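Local coordinates for protein DNMT2 (Spodoptera frugiperda, PDB 4H0N) that probably methylates cytosine 38 in the anticodon loop of aspartate tRNA, and cytosines in DNA as well, taking the methyl group from S-adenosyl-L-methionine, at residues A[105-110]-A[133-138]; A[127-132]-A[143-148]; A[201-206]-A[281-286]; A[222-227]-A[254-259]. The protein carries 3 engineered substitutions. All blocks are in the same frame, centred on the assembly; numbering follows the deposited sequence.

Interaction 1: A[105-110]-A[133-138]; sequences ILDQLD and IDKLKE. With CA (calcium ion), chain F.
Leu106 and Asp107, in the loop leaving helix 99-105, meet Lys135 and Leu136 of helix 127-138 in a mixed contact: leucines on its buried side, charges at a calcium ion on the other. The long aliphatic stem of Lys135 runs antiparallel past Leu106, whose CB lies 4.0 Å from Lys135 CG. Deeper in, Leu106 CD2 touches Leu136 CD2 at 3.6 Å; with chi1 at -163° the Leu106 branch is carried opposite its own N, toward helix 127-138. At the polar end, Lys135 NZ has its main acceptor in the carbonyl O of Ile103, and a weak second bond, part of a salt bridge, joins it to Asp107 OD1 at 3.3 Å. The same Asp107 OD1 binds calcium at 2.5 Å, so the ion and the ammonium share one oxygen and probably keep that carboxylate ionised. Gly104 O is the other protein ligand. Around this pair, Ile105 and Leu109 lean on helix 62-67, whereas Leu136 reaches strands 141-148 and 161-168 through Phe141, Cys164 and Ala166.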
loop_
_atom_site.group_PDB
_atom_site.type_symbol
_atom_site.label_atom_id
_atom_site.label_comp_id
_atom_site.label_asym_id
_atom_site.label_seq_id
_atom_site.Cartn_x
_atom_site.Cartn_y
_atom_site.Cartn_z
ATOM N N ILE A 105 19.658 0.083 14.845
ATOM C CA ILE A 105 19.182 0.169 16.221
ATOM C C ILE A 105 18.398 -1.041 16.703
ATOM O O ILE A 105 17.820 -0.998 17.785
ATOM C CB ILE A 105 18.283 1.404 16.457
ATOM C CG1 ILE A 105 17.036 1.335 15.575
ATOM C CG2 ILE A 105 19.057 2.695 16.241
ATOM C CD1 ILE A 105 15.931 2.264 16.021
ATOM N N LEU A 106 18.366 -2.114 15.924
ATOM C CA LEU A 106 17.551 -3.266 16.299
ATOM C C LEU A 106 18.038 -3.975 17.571
ATOM O O LEU A 106 17.237 -4.381 18.413
ATOM C CB LEU A 106 17.439 -4.255 15.136
ATOM C CG LEU A 106 16.306 -5.278 15.266
ATOM C CD1 LEU A 106 14.983 -4.604 15.634
ATOM C CD2 LEU A 106 16.168 -6.059 13.971
ATOM N N ASP A 107 19.353 -4.107 17.715
ATOM C CA ASP A 107 19.935 -4.812 18.852
ATOM C C ASP A 107 19.677 -4.120 20.191
ATOM O O ASP A 107 19.935 -4.690 21.253
ATOM C CB ASP A 107 21.440 -4.983 18.649
ATOM C CG ASP A 107 22.155 -3.660 18.494
ATOM O OD1 ASP A 107 21.604 -2.779 17.813
ATOM O OD2 ASP A 107 23.259 -3.495 19.055
ATOM N N GLN A 108 19.183 -2.889 20.149
ATOM C CA GLN A 108 18.916 -2.154 21.376
ATOM C C GLN A 108 17.443 -1.799 21.498
ATOM O O GLN A 108 17.064 -0.922 22.275
ATOM C CB GLN A 108 19.792 -0.909 21.454
ATOM C CG GLN A 108 19.913 -0.185 20.138
ATOM C CD GLN A 108 21.157 0.671 20.066
ATOM O OE1 GLN A 108 22.188 0.333 20.647
ATOM N NE2 GLN A 108 21.070 1.786 19.347
ATOM N N LEU A 109 16.615 -2.482 20.716
ATOM C CA LEU A 109 15.172 -2.386 20.871
ATOM C C LEU A 109 14.724 -3.592 21.685
ATOM O O LEU A 109 13.969 -4.440 21.204
ATOM C CB LEU A 109 14.479 -2.334 19.507
ATOM C CG LEU A 109 14.830 -1.091 18.674
ATOM C CD1 LEU A 109 14.091 -1.054 17.342
ATOM C CD2 LEU A 109 14.578 0.190 19.460
ATOM N N ASP A 110 15.208 -3.646 22.926
ATOM C CA ASP A 110 15.101 -4.821 23.794
ATOM C C ASP A 110 13.666 -5.294 24.042
ATOM O O ASP A 110 13.430 -6.488 24.226
ATOM C CB ASP A 110 15.788 -4.547 25.141
ATOM C CG ASP A 110 17.157 -3.893 24.988
ATOM O OD1 ASP A 110 17.417 -2.882 25.681
ATOM O OD2 ASP A 110 17.978 -4.394 24.188
ATOM N N ILE A 133 17.644 -9.230 7.209
ATOM C CA ILE A 133 17.386 -10.574 7.708
ATOM C C ILE A 133 18.517 -11.000 8.631
ATOM O O ILE A 133 18.300 -11.626 9.673
ATOM C CB ILE A 133 17.271 -11.584 6.542
ATOM C CG1 ILE A 133 15.982 -11.341 5.748
ATOM C CG2 ILE A 133 17.357 -13.023 7.045
ATOM C CD1 ILE A 133 14.730 -11.207 6.603
ATOM N N ASP A 134 19.730 -10.641 8.231
ATOM C CA ASP A 134 20.932 -10.954 8.984
ATOM C C ASP A 134 20.910 -10.317 10.371
ATOM O O ASP A 134 21.417 -10.891 11.332
ATOM C CB ASP A 134 22.154 -10.463 8.221
ATOM C CG ASP A 134 23.442 -10.838 8.895
ATOM O OD1 ASP A 134 23.996 -11.900 8.537
ATOM O OD2 ASP A 134 23.895 -10.078 9.780
ATOM N N LYS A 135 20.326 -9.127 10.467
ATOM C CA LYS A 135 20.226 -8.448 11.748
ATOM C C LYS A 135 19.163 -9.108 12.616
ATOM O O LYS A 135 19.268 -9.109 13.839
ATOM C CB LYS A 135 19.919 -6.957 11.571
ATOM C CG LYS A 135 20.172 -6.130 12.825
ATOM C CD LYS A 135 21.632 -6.255 13.241
ATOM C CE LYS A 135 21.876 -5.818 14.678
ATOM N NZ LYS A 135 21.775 -4.347 14.865
ATOM N N LEU A 136 18.139 -9.668 11.981
ATOM C CA LEU A 136 17.112 -10.400 12.716
ATOM C C LEU A 136 17.695 -11.635 13.422
ATOM O O LEU A 136 17.496 -11.823 14.625
ATOM C CB LEU A 136 15.962 -10.812 11.793
ATOM C CG LEU A 136 15.086 -9.712 11.184
ATOM C CD1 LEU A 136 13.969 -10.326 10.349
ATOM C CD2 LEU A 136 14.506 -8.814 12.260
ATOM N N LYS A 137 18.409 -12.466 12.667
ATOM C CA LYS A 137 19.017 -13.674 13.212
ATOM C C LYS A 137 19.938 -13.339 14.374
ATOM O O LYS A 137 19.977 -14.055 15.370
ATOM C CB LYS A 137 19.821 -14.405 12.136
ATOM C CG LYS A 137 19.008 -15.071 11.047
ATOM C CD LYS A 137 19.937 -15.579 9.950
ATOM C CE LYS A 137 19.500 -16.933 9.414
ATOM N NZ LYS A 137 18.111 -16.906 8.875
ATOM N N GLU A 138 20.682 -12.246 14.228
ATOM C CA GLU A 138 21.631 -11.796 15.237
ATOM C C GLU A 138 20.926 -11.436 16.533
ATOM O O GLU A 138 21.484 -11.610 17.616
ATOM C CB GLU A 138 22.389 -10.569 14.724
ATOM C CG GLU A 138 23.891 -10.746 14.598
ATOM C CD GLU A 138 24.510 -9.751 13.632
ATOM O OE1 GLU A 138 24.368 -8.528 13.851
ATOM O OE2 GLU A 138 25.126 -10.192 12.641
HETATM CA CA CA F . 23.485 -1.351 17.007
#

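Interaction 2: A[127-132]-A[143-148]; sequences TVRNLF and YQEFLL
Arg129 and Glu145 meet side-on, with the guanidinium turned 38° from the carboxylate, and the two ends of this grip differ accordingly. Arg129 NE gives a nearly straight bond to Glu145 OE2 (2.8 Å, 175° at the hydrogen), lying in the guanidinium plane and using the syn lone pair of that oxygen. Arg129 NH2 reaches Glu145 OE1 at 2.9 Å on a bent path, meeting it from above the carboxylate plane. A bend at chi2 (-103°) turns the arginine chain off its helix toward the strand. The rotation of the guanidinium is further fixed by Arg129 NH1, which donates to Asn130 OD1 at 2.6 Å. Glu145 OE2 has a second partner in the hydroxyl of Tyr162, on the adjoining strand. Were this arginine an alanine, the buried carboxylate of Glu145 would probably lose its countercharge. Helix 127-138 thus leads into and is pinned to edge strand 141-148, which pairs antiparallel with 161-168 in the 3-2-1-4-5-7-6 sheet characteristic of class I methyltransferases.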
loop_
_atom_site.group_PDB
_atom_site.type_symbol
_atom_site.label_atom_id
_atom_site.label_comp_id
_atom_site.label_asym_id
_atom_site.label_seq_id
_atom_site.Cartn_x
_atom_site.Cartn_y
_atom_site.Cartn_z
ATOM N N THR A 127 20.359 -6.032 -1.469
ATOM C CA THR A 127 21.409 -6.149 -0.460
ATOM C C THR A 127 20.885 -5.735 0.904
ATOM O O THR A 127 21.321 -6.258 1.933
ATOM C CB THR A 127 22.627 -5.269 -0.779
ATOM O OG1 THR A 127 22.186 -3.973 -1.200
ATOM C CG2 THR A 127 23.469 -5.899 -1.869
ATOM N N VAL A 128 19.956 -4.786 0.901
ATOM C CA VAL A 128 19.350 -4.317 2.135
ATOM C C VAL A 128 18.599 -5.445 2.826
ATOM O O VAL A 128 18.714 -5.631 4.039
ATOM C CB VAL A 128 18.387 -3.152 1.879
ATOM C CG1 VAL A 128 17.652 -2.785 3.166
ATOM C CG2 VAL A 128 19.144 -1.954 1.313
ATOM N N ARG A 129 17.831 -6.199 2.046
ATOM C CA ARG A 129 17.077 -7.319 2.588
ATOM C C ARG A 129 18.007 -8.330 3.236
ATOM O O ARG A 129 17.752 -8.779 4.351
ATOM C CB ARG A 129 16.225 -7.978 1.502
ATOM C CG ARG A 129 15.500 -9.237 1.939
ATOM C CD ARG A 129 16.206 -10.470 1.412
ATOM N NE ARG A 129 15.791 -11.682 2.115
ATOM C CZ ARG A 129 16.518 -12.795 2.186
ATOM N NH1 ARG A 129 17.703 -12.858 1.594
ATOM N NH2 ARG A 129 16.061 -13.843 2.858
ATOM N N ASN A 130 19.090 -8.674 2.546
ATOM C CA ASN A 130 20.051 -9.628 3.090
ATOM C C ASN A 130 20.631 -9.160 4.420
ATOM O O ASN A 130 20.840 -9.959 5.330
ATOM C CB ASN A 130 21.170 -9.915 2.092
ATOM C CG ASN A 130 20.679 -10.671 0.871
ATOM O OD1 ASN A 130 19.565 -11.197 0.856
ATOM N ND2 ASN A 130 21.514 -10.737 -0.158
ATOM N N LEU A 131 20.879 -7.861 4.529
ATOM C CA LEU A 131 21.397 -7.285 5.759
ATOM C C LEU A 131 20.326 -7.311 6.825
ATOM O O LEU A 131 20.592 -7.652 7.976
ATOM C CB LEU A 131 21.826 -5.841 5.537
ATOM C CG LEU A 131 22.637 -5.260 6.693
ATOM C CD1 LEU A 131 24.020 -5.889 6.702
ATOM C CD2 LEU A 131 22.724 -3.749 6.597
ATOM N N PHE A 132 19.114 -6.938 6.433
ATOM C CA PHE A 132 18.004 -6.839 7.368
ATOM C C PHE A 132 17.669 -8.177 8.015
ATOM O O PHE A 132 17.436 -8.251 9.218
ATOM C CB PHE A 132 16.772 -6.269 6.675
ATOM C CG PHE A 132 15.507 -6.495 7.432
ATOM C CD1 PHE A 132 15.229 -5.761 8.574
ATOM C CD2 PHE A 132 14.596 -7.450 7.011
ATOM C CE1 PHE A 132 14.061 -5.973 9.280
ATOM C CE2 PHE A 132 13.430 -7.668 7.712
ATOM C CZ PHE A 132 13.159 -6.930 8.846
ATOM N N TYR A 143 11.466 -15.577 11.621
ATOM C CA TYR A 143 10.733 -14.829 10.604
ATOM C C TYR A 143 10.158 -15.670 9.470
ATOM O O TYR A 143 10.550 -16.813 9.252
ATOM C CB TYR A 143 11.660 -13.778 10.001
ATOM C CG TYR A 143 12.858 -14.383 9.308
ATOM C CD1 TYR A 143 12.841 -14.631 7.944
ATOM C CD2 TYR A 143 14.003 -14.725 10.022
ATOM C CE1 TYR A 143 13.930 -15.191 7.306
ATOM C CE2 TYR A 143 15.100 -15.284 9.391
ATOM C CZ TYR A 143 15.057 -15.514 8.033
ATOM O OH TYR A 143 16.136 -16.070 7.394
ATOM N N GLN A 144 9.224 -15.071 8.747
ATOM C CA GLN A 144 8.790 -15.595 7.470
ATOM C C GLN A 144 8.679 -14.452 6.456
ATOM O O GLN A 144 8.112 -13.398 6.757
ATOM C CB GLN A 144 7.448 -16.300 7.610
ATOM C CG GLN A 144 6.936 -16.872 6.309
ATOM C CD GLN A 144 7.826 -17.973 5.771
ATOM O OE1 GLN A 144 7.794 -19.106 6.257
ATOM N NE2 GLN A 144 8.624 -17.651 4.758
ATOM N N GLU A 145 9.240 -14.655 5.267
ATOM C CA GLU A 145 9.078 -13.706 4.173
ATOM C C GLU A 145 7.936 -14.120 3.252
ATOM O O GLU A 145 7.742 -15.303 2.984
ATOM C CB GLU A 145 10.365 -13.598 3.361
ATOM C CG GLU A 145 11.554 -13.095 4.143
ATOM C CD GLU A 145 12.764 -12.863 3.264
ATOM O OE1 GLU A 145 13.186 -13.812 2.567
ATOM O OE2 GLU A 145 13.287 -11.728 3.261
ATOM N N PHE A 146 7.183 -13.141 2.764
ATOM C CA PHE A 146 6.089 -13.412 1.839
ATOM C C PHE A 146 6.214 -12.570 0.576
ATOM O O PHE A 146 6.856 -11.523 0.572
ATOM C CB PHE A 146 4.739 -13.089 2.479
ATOM C CG PHE A 146 4.443 -13.858 3.737
ATOM C CD1 PHE A 146 4.875 -13.391 4.966
ATOM C CD2 PHE A 146 3.689 -15.019 3.697
ATOM C CE1 PHE A 146 4.582 -14.082 6.124
ATOM C CE2 PHE A 146 3.393 -15.713 4.850
ATOM C CZ PHE A 146 3.837 -15.243 6.063
ATOM N N LEU A 147 5.588 -13.042 -0.493
ATOM C CA LEU A 147 5.331 -12.227 -1.672
ATOM C C LEU A 147 3.854 -12.391 -2.019
ATOM O O LEU A 147 3.458 -13.334 -2.711
ATOM C CB LEU A 147 6.222 -12.639 -2.846
ATOM C CG LEU A 147 7.625 -12.029 -2.904
ATOM C CD1 LEU A 147 8.431 -12.627 -4.049
ATOM C CD2 LEU A 147 7.564 -10.507 -3.034
ATOM N N LEU A 148 3.042 -11.469 -1.515
ATOM C CA LEU A 148 1.599 -11.585 -1.608
ATOM C C LEU A 148 0.963 -10.533 -2.487
ATOM O O LEU A 148 1.401 -9.380 -2.549
ATOM C CB LEU A 148 0.974 -11.500 -0.228
ATOM C CG LEU A 148 1.388 -12.614 0.719
ATOM C CD1 LEU A 148 0.694 -12.428 2.049
ATOM C CD2 LEU A 148 1.049 -13.965 0.116
#

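Interaction 3: A[201-206]-A[281-286]; sequences EDVDEK and KLRYFT
Val203, in the loop before helix 211-214, sets its two methyls against Arg283 and Thr286. Along 281-286, Leu282 packs on Ile222 and Ile247 and takes no part; Arg283 then begins the contact. Its CG sits between backbone N and carbonyl carbon (chi1 73°), and the chain runs extended to NE, crossing the valine at about a right angle. Val203 CG1 is 3.7 Å from Arg283 NE; Val203 CG2 lies over one face of the guanidinium, off toward its rim, 3.8 Å from Arg283 NH2. Arg283 NH1 and NH2 are both hydrogen-bonded, NH1 to the carbonyl O of Tyr284, the next residue, at 2.9 Å and in a salt bridge with Glu289. Phe285 starts off away from 201-206, and its ring packs on Cys223 and on Val290 and Ile293 of helix 287-293. Last comes Thr286, whose CG2 stands 3.9 Å from Val203 CG1. It is the N-cap of helix 287-293: its side chain caps a backbone N just beyond and Glu289 OE1 accepts from its own N, consistent with a capping box.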
loop_
_atom_site.group_PDB
_atom_site.type_symbol
_atom_site.label_atom_id
_atom_site.label_comp_id
_atom_site.label_asym_id
_atom_site.label_seq_id
_atom_site.Cartn_x
_atom_site.Cartn_y
_atom_site.Cartn_z
ATOM N N GLU A 201 -23.393 4.872 -7.987
ATOM C CA GLU A 201 -24.114 5.253 -9.199
ATOM C C GLU A 201 -23.957 6.744 -9.505
ATOM O O GLU A 201 -23.648 7.121 -10.636
ATOM C CB GLU A 201 -25.592 4.820 -9.143
ATOM C CG GLU A 201 -26.501 5.633 -8.220
ATOM C CD GLU A 201 -27.205 6.775 -8.943
ATOM O OE1 GLU A 201 -26.886 7.026 -10.126
ATOM O OE2 GLU A 201 -28.082 7.421 -8.330
ATOM N N ASP A 202 -24.139 7.587 -8.494
ATOM C CA ASP A 202 -24.064 9.027 -8.693
ATOM C C ASP A 202 -22.618 9.504 -8.678
ATOM O O ASP A 202 -22.212 10.250 -7.786
ATOM C CB ASP A 202 -24.880 9.766 -7.627
ATOM C CG ASP A 202 -25.961 10.652 -8.226
ATOM O OD1 ASP A 202 -27.076 10.147 -8.479
ATOM O OD2 ASP A 202 -25.698 11.855 -8.442
ATOM N N VAL A 203 -21.838 9.070 -9.665
ATOM C CA VAL A 203 -20.444 9.497 -9.751
ATOM C C VAL A 203 -20.289 10.762 -10.591
ATOM O O VAL A 203 -20.763 10.839 -11.724
ATOM C CB VAL A 203 -19.526 8.386 -10.283
ATOM C CG1 VAL A 203 -18.091 8.882 -10.357
ATOM C CG2 VAL A 203 -19.609 7.164 -9.385
ATOM N N ASP A 204 -19.618 11.750 -10.015
ATOM C CA ASP A 204 -19.452 13.059 -10.633
ATOM C C ASP A 204 -18.642 13.000 -11.930
ATOM O O ASP A 204 -17.717 12.193 -12.068
ATOM C CB ASP A 204 -18.772 13.989 -9.635
ATOM C CG ASP A 204 -18.995 15.442 -9.948
ATOM O OD1 ASP A 204 -19.830 16.070 -9.262
ATOM O OD2 ASP A 204 -18.328 15.953 -10.874
ATOM N N GLU A 205 -18.989 13.866 -12.879
ATOM C CA GLU A 205 -18.320 13.893 -14.178
ATOM C C GLU A 205 -16.856 14.333 -14.104
ATOM O O GLU A 205 -16.141 14.276 -15.102
ATOM C CB GLU A 205 -19.082 14.783 -15.168
ATOM C CG GLU A 205 -20.093 14.037 -16.037
ATOM C CD GLU A 205 -20.357 14.733 -17.365
ATOM O OE1 GLU A 205 -19.831 15.848 -17.573
ATOM O OE2 GLU A 205 -21.086 14.161 -18.204
ATOM N N LYS A 206 -16.404 14.766 -12.932
ATOM C CA LYS A 206 -15.021 15.207 -12.792
ATOM C C LYS A 206 -14.034 14.040 -12.865
ATOM O O LYS A 206 -12.835 14.243 -13.067
ATOM C CB LYS A 206 -14.826 15.993 -11.494
ATOM C CG LYS A 206 -14.701 15.143 -10.237
ATOM C CD LYS A 206 -15.636 15.662 -9.155
ATOM C CE LYS A 206 -14.987 15.675 -7.784
ATOM N NZ LYS A 206 -15.933 16.174 -6.746
ATOM N N LYS A 281 -17.518 6.855 -22.023
ATOM C CA LYS A 281 -17.607 7.346 -20.646
ATOM C C LYS A 281 -16.585 6.725 -19.661
ATOM O O LYS A 281 -16.882 6.531 -18.477
ATOM C CB LYS A 281 -19.058 7.302 -20.112
ATOM C CG LYS A 281 -19.533 5.937 -19.564
ATOM C CD LYS A 281 -20.995 5.974 -19.094
ATOM C CE LYS A 281 -21.799 4.933 -19.721
ATOM N NZ LYS A 281 -23.268 5.273 -19.628
ATOM N N LEU A 282 -15.379 6.439 -20.150
ATOM C CA LEU A 282 -14.314 5.945 -19.285
ATOM C C LEU A 282 -14.038 6.956 -18.186
ATOM O O LEU A 282 -13.947 8.150 -18.446
ATOM C CB LEU A 282 -13.037 5.703 -20.080
ATOM C CG LEU A 282 -13.145 4.636 -21.163
ATOM C CD1 LEU A 282 -11.879 4.591 -21.997
ATOM C CD2 LEU A 282 -13.417 3.292 -20.527
ATOM N N ARG A 283 -13.915 6.476 -16.955
ATOM C CA ARG A 283 -13.646 7.353 -15.825
ATOM C C ARG A 283 -12.671 6.689 -14.877
ATOM O O ARG A 283 -12.506 5.472 -14.897
ATOM C CB ARG A 283 -14.933 7.663 -15.067
ATOM C CG ARG A 283 -15.462 6.492 -14.254
ATOM C CD ARG A 283 -16.229 6.998 -13.048
ATOM N NE ARG A 283 -17.093 5.981 -12.458
ATOM C CZ ARG A 283 -16.749 5.213 -11.432
ATOM N NH1 ARG A 283 -15.548 5.337 -10.879
ATOM N NH2 ARG A 283 -17.606 4.318 -10.962
ATOM N N TYR A 284 -12.029 7.491 -14.039
ATOM C CA TYR A 284 -11.171 6.955 -12.996
ATOM C C TYR A 284 -12.000 6.404 -11.837
ATOM O O TYR A 284 -13.179 6.733 -11.692
ATOM C CB TYR A 284 -10.230 8.038 -12.484
ATOM C CG TYR A 284 -9.304 8.593 -13.539
ATOM C CD1 TYR A 284 -8.255 7.834 -14.041
ATOM C CD2 TYR A 284 -9.468 9.885 -14.024
ATOM C CE1 TYR A 284 -7.400 8.340 -15.004
ATOM C CE2 TYR A 284 -8.619 10.401 -14.989
ATOM C CZ TYR A 284 -7.589 9.625 -15.475
ATOM O OH TYR A 284 -6.743 10.142 -16.430
ATOM N N PHE A 285 -11.389 5.551 -11.021
ATOM C CA PHE A 285 -12.004 5.179 -9.756
ATOM C C PHE A 285 -11.911 6.386 -8.827
ATOM O O PHE A 285 -10.917 7.115 -8.849
ATOM C CB PHE A 285 -11.305 3.966 -9.135
ATOM C CG PHE A 285 -11.551 2.669 -9.871
ATOM C CD1 PHE A 285 -12.759 1.995 -9.736
ATOM C CD2 PHE A 285 -10.573 2.118 -10.686
ATOM C CE1 PHE A 285 -12.989 0.802 -10.411
ATOM C CE2 PHE A 285 -10.795 0.925 -11.363
ATOM C CZ PHE A 285 -12.002 0.267 -11.226
ATOM N N THR A 286 -12.949 6.613 -8.030
ATOM C CA THR A 286 -12.930 7.699 -7.057
ATOM C C THR A 286 -12.061 7.280 -5.877
ATOM O O THR A 286 -11.895 6.082 -5.638
ATOM C CB THR A 286 -14.335 8.003 -6.523
ATOM O OG1 THR A 286 -14.687 7.021 -5.542
ATOM C CG2 THR A 286 -15.353 8.002 -7.651
#

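Interaction 4: A[222-227]-A[254-259]; sequences ICYKTS and EVVQKC
The Tyr224 ring meets Val256 with its edge: Val256 CG2 lies in the ring plane, 3.6 Å from Tyr224 CE1, and the methyl therefore touches the rim and not the pi face. This is the packing of a short strand and its following turn on a helix, for 222-223 pairs in parallel with 247-248 and Val256 stands on helix 253-262. The region probably belongs to the smaller lobe, which in C5-methyltransferases generally carries target recognition. Tyrosine and valine come at each other from opposite directions, and the phenol reaches past the methyl so that Tyr224 OH is 3.7 Å from Val256 CB. Ile222, two residues earlier, flanks the same valine more loosely, with Ile222 CD1 at 4.4 Å from Val256 CG1, and also packs on Leu282. With an alanine here in place of Tyr224 the ring edge would be gone, and a gap would probably open beside Val256 on the strand side. Tyr224 also starts a type I beta turn, closed by the bond from Ser227 N to Tyr224 O at 3.0 Å. The turn is tied back by a weak but nearly straight bond, Tyr224 N to Ser227 OG, 3.3 Å.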
loop_
_atom_site.group_PDB
_atom_site.type_symbol
_atom_site.label_atom_id
_atom_site.label_comp_id
_atom_site.label_asym_id
_atom_site.label_seq_id
_atom_site.Cartn_x
_atom_site.Cartn_y
_atom_site.Cartn_z
ATOM N N ILE A 222 -8.974 -1.644 -18.838
ATOM C CA ILE A 222 -10.334 -1.283 -18.488
ATOM C C ILE A 222 -10.983 -2.299 -17.557
ATOM O O ILE A 222 -10.777 -3.506 -17.692
ATOM C CB ILE A 222 -11.207 -1.113 -19.741
ATOM C CG1 ILE A 222 -10.390 -0.475 -20.869
ATOM C CG2 ILE A 222 -12.462 -0.308 -19.410
ATOM C CD1 ILE A 222 -10.893 0.869 -21.323
ATOM N N CYS A 223 -11.764 -1.795 -16.608
ATOM C CA CYS A 223 -12.567 -2.644 -15.740
ATOM C C CYS A 223 -14.060 -2.370 -15.868
ATOM O O CYS A 223 -14.479 -1.269 -16.230
ATOM C CB CYS A 223 -12.135 -2.483 -14.288
ATOM S SG CYS A 223 -10.534 -3.206 -13.974
ATOM N N TYR A 224 -14.851 -3.392 -15.563
ATOM C CA TYR A 224 -16.301 -3.292 -15.585
ATOM C C TYR A 224 -16.819 -3.832 -14.257
ATOM O O TYR A 224 -16.039 -4.330 -13.445
ATOM C CB TYR A 224 -16.863 -4.077 -16.770
ATOM C CG TYR A 224 -16.014 -3.928 -18.012
ATOM C CD1 TYR A 224 -16.290 -2.949 -18.957
ATOM C CD2 TYR A 224 -14.918 -4.755 -18.224
ATOM C CE1 TYR A 224 -15.503 -2.804 -20.082
ATOM C CE2 TYR A 224 -14.124 -4.614 -19.340
ATOM C CZ TYR A 224 -14.421 -3.641 -20.265
ATOM O OH TYR A 224 -13.619 -3.520 -21.373
ATOM N N LYS A 225 -18.122 -3.726 -14.022
ATOM C CA LYS A 225 -18.700 -4.173 -12.756
ATOM C C LYS A 225 -18.513 -5.674 -12.509
ATOM O O LYS A 225 -18.498 -6.117 -11.360
ATOM C CB LYS A 225 -20.179 -3.802 -12.686
ATOM C CG LYS A 225 -21.011 -4.412 -13.796
ATOM C CD LYS A 225 -22.390 -3.776 -13.852
ATOM C CE LYS A 225 -22.988 -3.881 -15.249
ATOM N NZ LYS A 225 -24.398 -3.403 -15.287
ATOM N N THR A 226 -18.358 -6.444 -13.585
ATOM C CA THR A 226 -18.185 -7.890 -13.484
ATOM C C THR A 226 -16.720 -8.298 -13.308
ATOM O O THR A 226 -16.425 -9.467 -13.063
ATOM C CB THR A 226 -18.783 -8.635 -14.709
ATOM O OG1 THR A 226 -18.040 -8.308 -15.891
ATOM C CG2 THR A 226 -20.248 -8.264 -14.910
ATOM N N SER A 227 -15.809 -7.336 -13.436
ATOM C CA SER A 227 -14.373 -7.590 -13.267
ATOM C C SER A 227 -14.008 -8.134 -11.885
ATOM O O SER A 227 -14.455 -7.621 -10.857
ATOM C CB SER A 227 -13.560 -6.316 -13.526
ATOM O OG SER A 227 -13.186 -6.195 -14.886
ATOM N N GLU A 254 -18.214 -5.550 -24.705
ATOM C CA GLU A 254 -18.402 -5.723 -26.138
ATOM C C GLU A 254 -18.436 -4.368 -26.836
ATOM O O GLU A 254 -17.883 -4.202 -27.924
ATOM C CB GLU A 254 -19.686 -6.497 -26.412
ATOM C CG GLU A 254 -19.700 -7.188 -27.758
ATOM C CD GLU A 254 -20.700 -8.328 -27.813
ATOM O OE1 GLU A 254 -20.675 -9.094 -28.803
ATOM O OE2 GLU A 254 -21.505 -8.460 -26.864
ATOM N N VAL A 255 -19.078 -3.397 -26.198
ATOM C CA VAL A 255 -19.121 -2.042 -26.724
ATOM C C VAL A 255 -17.719 -1.432 -26.758
ATOM O O VAL A 255 -17.339 -0.771 -27.728
ATOM C CB VAL A 255 -20.077 -1.154 -25.898
ATOM C CG1 VAL A 255 -19.984 0.298 -26.336
ATOM C CG2 VAL A 255 -21.509 -1.665 -26.022
ATOM N N VAL A 256 -16.951 -1.674 -25.700
ATOM C CA VAL A 256 -15.574 -1.190 -25.606
ATOM C C VAL A 256 -14.714 -1.711 -26.764
ATOM O O VAL A 256 -13.876 -0.985 -27.305
ATOM C CB VAL A 256 -14.930 -1.570 -24.238
ATOM C CG1 VAL A 256 -13.441 -1.218 -24.202
ATOM C CG2 VAL A 256 -15.664 -0.885 -23.090
ATOM N N GLN A 257 -14.943 -2.959 -27.155
ATOM C CA GLN A 257 -14.186 -3.581 -28.237
ATOM C C GLN A 257 -14.508 -3.005 -29.617
ATOM O O GLN A 257 -13.617 -2.854 -30.454
ATOM C CB GLN A 257 -14.422 -5.086 -28.237
ATOM C CG GLN A 257 -13.845 -5.788 -27.031
ATOM C CD GLN A 257 -12.397 -6.175 -27.232
ATOM O OE1 GLN A 257 -11.695 -5.599 -28.066
ATOM N NE2 GLN A 257 -11.942 -7.170 -26.478
ATOM N N LYS A 258 -15.780 -2.698 -29.852
ATOM C CA LYS A 258 -16.202 -2.124 -31.126
ATOM C C LYS A 258 -15.539 -0.767 -31.326
ATOM O O LYS A 258 -15.075 -0.445 -32.422
ATOM C CB LYS A 258 -17.724 -1.980 -31.169
ATOM C CG LYS A 258 -18.293 -1.753 -32.563
ATOM C CD LYS A 258 -19.822 -1.724 -32.534
ATOM C CE LYS A 258 -20.420 -2.128 -33.876
ATOM N NZ LYS A 258 -21.905 -1.974 -33.896
ATOM N N CYS A 259 -15.489 0.018 -30.254
ATOM C CA CYS A 259 -14.870 1.333 -30.297
ATOM C C CYS A 259 -13.392 1.208 -30.623
ATOM O O CYS A 259 -12.876 1.918 -31.486
ATOM C CB CYS A 259 -15.043 2.050 -28.962
ATOM S SG CYS A 259 -14.144 3.613 -28.836
#

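Overall arrangement
The four contacts fall into two pairs. Interactions 1 and 2 share helix 127-138 and touch, through Ile133 and Leu136 against Tyr143 and Glu145; they fasten that helix to a calcium-binding loop on one side and to the edge strand of the main sheet on the other. Both use charge, at the surface with a metal in interaction 1 and against a buried glutamate in interaction 2. Interactions 3 and 4, centred 15 Å apart, probably belong to the other lobe, interaction 4 nested inside the loop that interaction 3 closes, and meet where Leu282 packs on Ile222. There apolar contact dominates: a valine laid over a buried guanidinium in interaction 3, a more peripheral tyrosine edge in interaction 4.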